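Local coordinates for Lin1909 protein (Listeria innocua, PDB 3FIJ) that probably acts as a manganese-binding gamma-glutamyl-gamma-aminobutyrate hydrolase of the class I glutamine amidotransferase type, although its own activity is uncharacterised, at residues A[30-33]-A[34-37]; A[146-149]-A[150-153]; A[94-97]-A[98-102]. All blocks are in the same frame, centred on the assembly; numbering follows the deposited sequence.

Contacts 1 and 3 lie on helices 31-40 and 91-106, each joining parallel strands of the central sheet, whereas contact 2 is a beta turn in the loop before strand 154-158. Contact 3 is the most buried: an aromatic-aliphatic pair works beside acids held by salt bridges. Contact 1 is two-sided, with Val34 and Ile37 set on the sheet and Gln31 and Asp35 toward the surface. Contact 2, partly buried, lies by the manganese site and packs against a second subunit. Contacts 1 and 2 touch through a weak ion pair, Arg32 NH1 to Glu149 OE2, while contacts 2 and 3 lie on opposite sides of the chain's centre, their own centres about 30 Å apart.

Contact 1: A[30-33]-A[34-37]; sequences QQRY and VDAI
Asp35, Ala36 and Ile37 donate their backbone N-H groups to the carbonyls of Gln31, Arg32 and Tyr33, the i to i+4 pattern of an alpha helix, here the first turns of helix 31-40. Asp35 N to Gln31 O is the shortest of the three at 2.8 Å. On the outer side the Asp35 carboxylate lies beside the Gln31 side chain, crossing it at about a right angle, with OD1 3.8 Å from Gln31 CG. The Gln31 chain reaches it because CG stands opposite the backbone N (chi1 -174°) and the chain then bends at chi2. Val34 touches two backbone oxygens, its CG2 3.3 Å from Gln31 O and its CG1 3.5 Å from Gln30 O. That second oxygen also lies in plane at the edge of the Tyr33 ring, whose OH bonds to Gly69 N and whose side chain touches His218 and Glu220, possible members of a Cys-His-Glu triad. Val34 and Ile37 rest on strands 6-10 and 43-47. Arg32 NE stays 5.5 Å from Asp35 OD2, so these two charges probably attract only weakly through space; the guanidinium has a long, weak ion pair with Glu149 instead.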
loop_
_atom_site.group_PDB
_atom_site.type_symbol
_atom_site.label_atom_id
_atom_site.label_comp_id
_atom_site.label_asym_id
_atom_site.label_seq_id
_atom_site.Cartn_x
_atom_site.Cartn_y
_atom_site.Cartn_z
ATOM N N GLN A 30 -22.542 6.895 -11.412
ATOM C CA GLN A 30 -22.332 6.181 -10.160
ATOM C C GLN A 30 -23.559 6.147 -9.254
ATOM O O GLN A 30 -24.578 6.794 -9.511
ATOM C CB GLN A 30 -21.145 6.764 -9.392
ATOM C CG GLN A 30 -19.832 6.082 -9.682
ATOM C CD GLN A 30 -18.750 6.482 -8.699
ATOM O OE1 GLN A 30 -18.910 6.318 -7.485
ATOM N NE2 GLN A 30 -17.637 7.009 -9.215
ATOM N N GLN A 31 -23.425 5.379 -8.178
ATOM C CA GLN A 31 -24.483 5.151 -7.214
ATOM C C GLN A 31 -25.239 6.353 -6.678
ATOM O O GLN A 31 -26.472 6.351 -6.658
ATOM C CB GLN A 31 -23.934 4.343 -6.036
ATOM C CG GLN A 31 -25.006 3.922 -5.045
ATOM C CD GLN A 31 -26.073 3.039 -5.674
ATOM O OE1 GLN A 31 -27.189 2.938 -5.158
ATOM N NE2 GLN A 31 -25.732 2.388 -6.785
ATOM N N ARG A 32 -24.525 7.376 -6.234
ATOM C CA ARG A 32 -25.220 8.519 -5.676
ATOM C C ARG A 32 -26.120 9.244 -6.664
ATOM O O ARG A 32 -27.068 9.911 -6.257
ATOM C CB ARG A 32 -24.227 9.449 -4.975
ATOM C CG ARG A 32 -23.575 8.710 -3.804
ATOM C CD ARG A 32 -22.838 9.591 -2.829
ATOM N NE ARG A 32 -22.012 8.774 -1.938
ATOM C CZ ARG A 32 -21.131 9.256 -1.065
ATOM N NH1 ARG A 32 -20.950 10.567 -0.953
ATOM N NH2 ARG A 32 -20.420 8.424 -0.311
ATOM N N TYR A 33 -25.860 9.094 -7.958
ATOM C CA TYR A 33 -26.740 9.725 -8.936
ATOM C C TYR A 33 -28.045 8.929 -8.963
ATOM O O TYR A 33 -29.127 9.515 -9.035
ATOM C CB TYR A 33 -26.123 9.749 -10.337
ATOM C CG TYR A 33 -24.904 10.632 -10.473
ATOM C CD1 TYR A 33 -23.625 10.113 -10.284
ATOM C CD2 TYR A 33 -25.022 11.983 -10.821
ATOM C CE1 TYR A 33 -22.486 10.905 -10.446
ATOM C CE2 TYR A 33 -23.882 12.785 -10.987
ATOM C CZ TYR A 33 -22.623 12.229 -10.799
ATOM O OH TYR A 33 -21.491 12.971 -11.001
ATOM N N VAL A 34 -27.953 7.598 -8.895
ATOM C CA VAL A 34 -29.168 6.785 -8.900
ATOM C C VAL A 34 -29.918 6.971 -7.577
ATOM O O VAL A 34 -31.146 6.921 -7.554
ATOM C CB VAL A 34 -28.899 5.247 -9.155
ATOM C CG1 VAL A 34 -27.593 5.053 -9.896
ATOM C CG2 VAL A 34 -28.941 4.464 -7.862
ATOM N N ASP A 35 -29.185 7.188 -6.485
ATOM C CA ASP A 35 -29.829 7.418 -5.187
ATOM C C ASP A 35 -30.678 8.677 -5.332
ATOM O O ASP A 35 -31.844 8.711 -4.956
ATOM C CB ASP A 35 -28.806 7.656 -4.066
ATOM C CG ASP A 35 -27.986 6.419 -3.727
ATOM O OD1 ASP A 35 -28.445 5.284 -3.986
ATOM O OD2 ASP A 35 -26.876 6.591 -3.171
ATOM N N ALA A 36 -30.069 9.715 -5.888
ATOM C CA ALA A 36 -30.750 10.984 -6.100
ATOM C C ALA A 36 -32.027 10.808 -6.916
ATOM O O ALA A 36 -33.091 11.286 -6.533
ATOM C CB ALA A 36 -29.809 11.958 -6.800
ATOM N N ILE A 37 -31.929 10.123 -8.043
ATOM C CA ILE A 37 -33.098 9.925 -8.879
ATOM C C ILE A 37 -34.171 9.127 -8.154
ATOM O O ILE A 37 -35.349 9.484 -8.187
ATOM C CB ILE A 37 -32.730 9.202 -10.193
ATOM C CG1 ILE A 37 -31.844 10.109 -11.053
ATOM C CG2 ILE A 37 -33.995 8.784 -10.932
ATOM C CD1 ILE A 37 -32.414 11.480 -11.282
#

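Contact 2: A[146-149]-A[150-153]; sequences RVDE and QLGS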
loop_
_atom_site.group_PDB
_atom_site.type_symbol
_atom_site.label_atom_id
_atom_site.label_comp_id
_atom_site.label_asym_id
_atom_site.label_seq_id
_atom_site.Cartn_x
_atom_site.Cartn_y
_atom_site.Cartn_z
ATOM N N ARG A 146 -10.777 20.307 -0.964
ATOM C CA ARG A 146 -10.215 19.277 -0.106
ATOM C C ARG A 146 -11.223 19.006 1.000
ATOM O O ARG A 146 -11.187 17.956 1.639
ATOM C CB ARG A 146 -8.868 19.729 0.472
ATOM C CG ARG A 146 -7.768 19.865 -0.575
ATOM C CD ARG A 146 -7.746 18.634 -1.473
ATOM N NE ARG A 146 -6.792 18.734 -2.580
ATOM C CZ ARG A 146 -6.788 17.925 -3.642
ATOM N NH1 ARG A 146 -7.693 16.952 -3.745
ATOM N NH2 ARG A 146 -5.880 18.084 -4.602
ATOM N N VAL A 147 -12.117 19.969 1.222
ATOM C CA VAL A 147 -13.183 19.829 2.206
ATOM C C VAL A 147 -13.865 18.583 1.698
ATOM O O VAL A 147 -13.833 18.329 0.491
ATOM C CB VAL A 147 -14.201 20.961 2.095
ATOM C CG1 VAL A 147 -15.055 21.031 3.349
ATOM C CG2 VAL A 147 -13.492 22.253 1.818
ATOM N N ASP A 148 -14.496 17.805 2.567
ATOM C CA ASP A 148 -15.117 16.603 2.050
ATOM C C ASP A 148 -16.242 16.919 1.055
ATOM O O ASP A 148 -17.061 17.821 1.252
ATOM C CB ASP A 148 -15.586 15.692 3.186
ATOM C CG ASP A 148 -16.846 16.161 3.828
ATOM O OD1 ASP A 148 -16.842 17.285 4.376
ATOM O OD2 ASP A 148 -17.832 15.393 3.776
ATOM N N GLU A 149 -16.218 16.165 -0.039
ATOM C CA GLU A 149 -17.137 16.273 -1.168
ATOM C C GLU A 149 -18.590 16.592 -0.887
ATOM O O GLU A 149 -19.263 17.208 -1.709
ATOM C CB GLU A 149 -17.073 14.982 -1.980
ATOM C CG GLU A 149 -17.205 13.738 -1.131
ATOM C CD GLU A 149 -17.143 12.468 -1.951
ATOM O OE1 GLU A 149 -16.270 12.379 -2.846
ATOM O OE2 GLU A 149 -17.960 11.556 -1.697
ATOM N N GLN A 150 -19.071 16.174 0.271
ATOM C CA GLN A 150 -20.463 16.370 0.628
ATOM C C GLN A 150 -20.842 17.821 0.969
ATOM O O GLN A 150 -22.009 18.203 0.851
ATOM C CB GLN A 150 -20.787 15.418 1.787
ATOM C CG GLN A 150 -22.245 15.116 2.014
ATOM C CD GLN A 150 -22.450 13.829 2.804
ATOM O OE1 GLN A 150 -21.753 13.573 3.789
ATOM N NE2 GLN A 150 -23.412 13.014 2.376
ATOM N N LEU A 151 -19.864 18.637 1.357
ATOM C CA LEU A 151 -20.149 20.021 1.732
ATOM C C LEU A 151 -19.731 21.073 0.705
ATOM O O LEU A 151 -18.793 20.872 -0.066
ATOM C CB LEU A 151 -19.478 20.327 3.073
ATOM C CG LEU A 151 -19.737 19.300 4.185
ATOM C CD1 LEU A 151 -18.845 19.596 5.364
ATOM C CD2 LEU A 151 -21.199 19.330 4.593
ATOM N N GLY A 152 -20.443 22.198 0.699
ATOM C CA GLY A 152 -20.127 23.280 -0.224
ATOM C C GLY A 152 -18.782 23.886 0.127
ATOM O O GLY A 152 -18.328 23.751 1.267
ATOM N N SER A 153 -18.136 24.547 -0.831
ATOM C CA SER A 153 -16.833 25.145 -0.567
ATOM C C SER A 153 -16.690 26.570 -1.086
ATOM O O SER A 153 -16.043 27.402 -0.447
ATOM C CB SER A 153 -15.721 24.267 -1.158
ATOM O OG SER A 153 -15.839 24.163 -2.567
#
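The carboxylate of Asp148 turns over the start of the following segment and meets Leu151 and Gln150 with different oxygens. OD1 presses on the leucine branch, 3.2 Å from Leu151 CD1 and 3.5 Å from Leu151 CG, while OD2 lies 3.6 Å from Gln150 CB. Asp148 and Leu151 approach at a slant, a tight polar-to-aliphatic contact in which the acid touches carbon. The Gln150 amide stands nearly perpendicular to the carboxylate, their planes 83° apart, and its extended chain carries that amide away from the acid. A chi1 of 77°, which sets Asp148 CG between the backbone N and the carbonyl carbon, folds the carboxylate back over the turn.

Beneath these side chains the backbone makes a type I beta turn from Asp148 to Leu151, closed by Leu151 N donating to Asp148 O at 2.9 Å with a nearly straight N-H...O angle of 172°. The turn brings Val147 back against the departing chain: CG2 comes to 4.2 Å from Ser153 CB, and CG1 makes a looser apolar contact with Leu151 CB at 4.5 Å. Gln145, just before the first arm, reaches across to the second, its OE1 bonded to Ser153 OG and its NE2 to Leu151 O.

This loop leads straight into strand 154-158, whose first residue, His154, is a manganese ligand, and Ser153 pairs through its backbone with Val174 and touches Ser176, another ligand, so the turn abuts the metal site from its second shell. A second subunit covers part of the loop: Phe90 of that subunit packs on Asp148 and Leu151, and Tyr89 of the same subunit on Val147.

Contact 3: A[94-97]-A[98-102]; sequences DSYE and IALVR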
loop_
_atom_site.group_PDB
_atom_site.type_symbol
_atom_site.label_atom_id
_atom_site.label_comp_id
_atom_site.label_asym_id
_atom_site.label_seq_id
_atom_site.Cartn_x
_atom_site.Cartn_y
_atom_site.Cartn_z
ATOM N N ASP A 94 -17.365 10.503 -24.721
ATOM C CA ASP A 94 -17.679 11.830 -25.223
ATOM C C ASP A 94 -18.526 11.774 -26.479
ATOM O O ASP A 94 -19.526 12.478 -26.590
ATOM C CB ASP A 94 -16.385 12.601 -25.480
ATOM C CG ASP A 94 -15.592 12.822 -24.207
ATOM O OD1 ASP A 94 -16.210 13.241 -23.202
ATOM O OD2 ASP A 94 -14.364 12.581 -24.204
ATOM N N SER A 95 -18.131 10.920 -27.418
ATOM C CA SER A 95 -18.876 10.770 -28.668
ATOM C C SER A 95 -20.295 10.291 -28.408
ATOM O O SER A 95 -21.257 10.841 -28.953
ATOM C CB SER A 95 -18.180 9.769 -29.591
ATOM O OG SER A 95 -16.898 10.239 -29.971
ATOM N N TYR A 96 -20.416 9.254 -27.582
ATOM C CA TYR A 96 -21.718 8.693 -27.257
ATOM C C TYR A 96 -22.607 9.721 -26.566
ATOM O O TYR A 96 -23.762 9.903 -26.946
ATOM C CB TYR A 96 -21.569 7.454 -26.366
ATOM C CG TYR A 96 -22.882 6.746 -26.134
ATOM C CD1 TYR A 96 -23.658 6.310 -27.217
ATOM C CD2 TYR A 96 -23.364 6.523 -24.839
ATOM C CE1 TYR A 96 -24.886 5.665 -27.014
ATOM C CE2 TYR A 96 -24.592 5.882 -24.618
ATOM C CZ TYR A 96 -25.347 5.455 -25.709
ATOM O OH TYR A 96 -26.551 4.817 -25.512
ATOM N N GLU A 97 -22.070 10.396 -25.554
ATOM C CA GLU A 97 -22.850 11.404 -24.848
ATOM C C GLU A 97 -23.234 12.540 -25.797
ATOM O O GLU A 97 -24.364 13.026 -25.755
ATOM C CB GLU A 97 -22.077 11.938 -23.636
ATOM C CG GLU A 97 -21.816 10.869 -22.593
ATOM C CD GLU A 97 -21.394 11.423 -21.250
ATOM O OE1 GLU A 97 -20.633 12.401 -21.211
ATOM O OE2 GLU A 97 -21.808 10.861 -20.226
ATOM N N ILE A 98 -22.306 12.953 -26.657
ATOM C CA ILE A 98 -22.615 14.010 -27.617
ATOM C C ILE A 98 -23.867 13.543 -28.364
ATOM O O ILE A 98 -24.860 14.267 -28.455
ATOM C CB ILE A 98 -21.482 14.220 -28.662
ATOM C CG1 ILE A 98 -20.203 14.715 -27.988
ATOM C CG2 ILE A 98 -21.944 15.211 -29.728
ATOM C CD1 ILE A 98 -20.311 16.065 -27.361
ATOM N N ALA A 99 -23.809 12.314 -28.878
ATOM C CA ALA A 99 -24.928 11.725 -29.610
ATOM C C ALA A 99 -26.188 11.684 -28.749
ATOM O O ALA A 99 -27.298 11.842 -29.259
ATOM C CB ALA A 99 -24.561 10.313 -30.082
ATOM N N LEU A 100 -26.017 11.469 -27.445
ATOM C CA LEU A 100 -27.157 11.425 -26.532
ATOM C C LEU A 100 -27.852 12.775 -26.386
ATOM O O LEU A 100 -29.076 12.844 -26.498
ATOM C CB LEU A 100 -26.748 10.929 -25.131
ATOM C CG LEU A 100 -26.444 9.447 -24.864
ATOM C CD1 LEU A 100 -26.054 9.270 -23.396
ATOM C CD2 LEU A 100 -27.643 8.590 -25.179
ATOM N N VAL A 101 -27.098 13.847 -26.134
ATOM C CA VAL A 101 -27.741 15.155 -25.972
ATOM C C VAL A 101 -28.450 15.587 -27.253
ATOM O O VAL A 101 -29.547 16.145 -27.200
ATOM C CB VAL A 101 -26.750 16.282 -25.518
ATOM C CG1 VAL A 101 -25.731 15.725 -24.531
ATOM C CG2 VAL A 101 -26.093 16.931 -26.697
ATOM N N ARG A 102 -27.841 15.315 -28.402
ATOM C CA ARG A 102 -28.461 15.667 -29.678
ATOM C C ARG A 102 -29.775 14.905 -29.862
ATOM O O ARG A 102 -30.792 15.487 -30.247
ATOM C CB ARG A 102 -27.491 15.384 -30.834
ATOM C CG ARG A 102 -26.331 16.371 -30.841
ATOM C CD ARG A 102 -25.210 16.040 -31.827
ATOM N NE ARG A 102 -24.165 17.062 -31.752
ATOM C CZ ARG A 102 -23.029 17.038 -32.440
ATOM N NH1 ARG A 102 -22.773 16.037 -33.277
ATOM N NH2 ARG A 102 -22.145 18.017 -32.280
#
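Leu100 lies over one face of the Tyr96 ring, a CH-pi contact one helical turn along helix 91-106. Its CG is 4.2 Å from the ring centroid, in a direction only 17° off the ring normal, so the approach is to the face, displaced somewhat toward the rim. The two methyls meet neighbouring ring atoms: CD1 is 3.9 Å from Tyr96 CE2, and CD2 is 3.9 Å from Tyr96 CZ. Tyr96 can offer this face because its CG points opposite the backbone N (chi1 -173°), which leans the outward-pointing ring toward the next turn. The backbone below fixes the spacing. Leu100 N bonds to Tyr96 O at 2.8 Å, with the donor in the carbonyl plane though the N-H...O angle is bent to 138°, and the neighbouring bonds Ala99 N to Ser95 O and Val101 N to Glu97 O continue the i to i+4 pattern.

On another side, the acids are held by partners beyond this turn. Arg116 forms salt bridges with both Asp94 OD1 and Glu97 OE1, while Glu97 OE2 is gripped by Arg93 and Thr10, an arrangement that probably stabilises both charges in a buried setting.

Helix 91-106 belongs to a beta-alpha-beta crossover between parallel strands 64-67 and 111-114. Tyr96 and Leu100 pack on helix 55-60, Ile98 and Val101 on helix 116-124, and Glu97 and Val101 also reach Leu67 of strand 64-67.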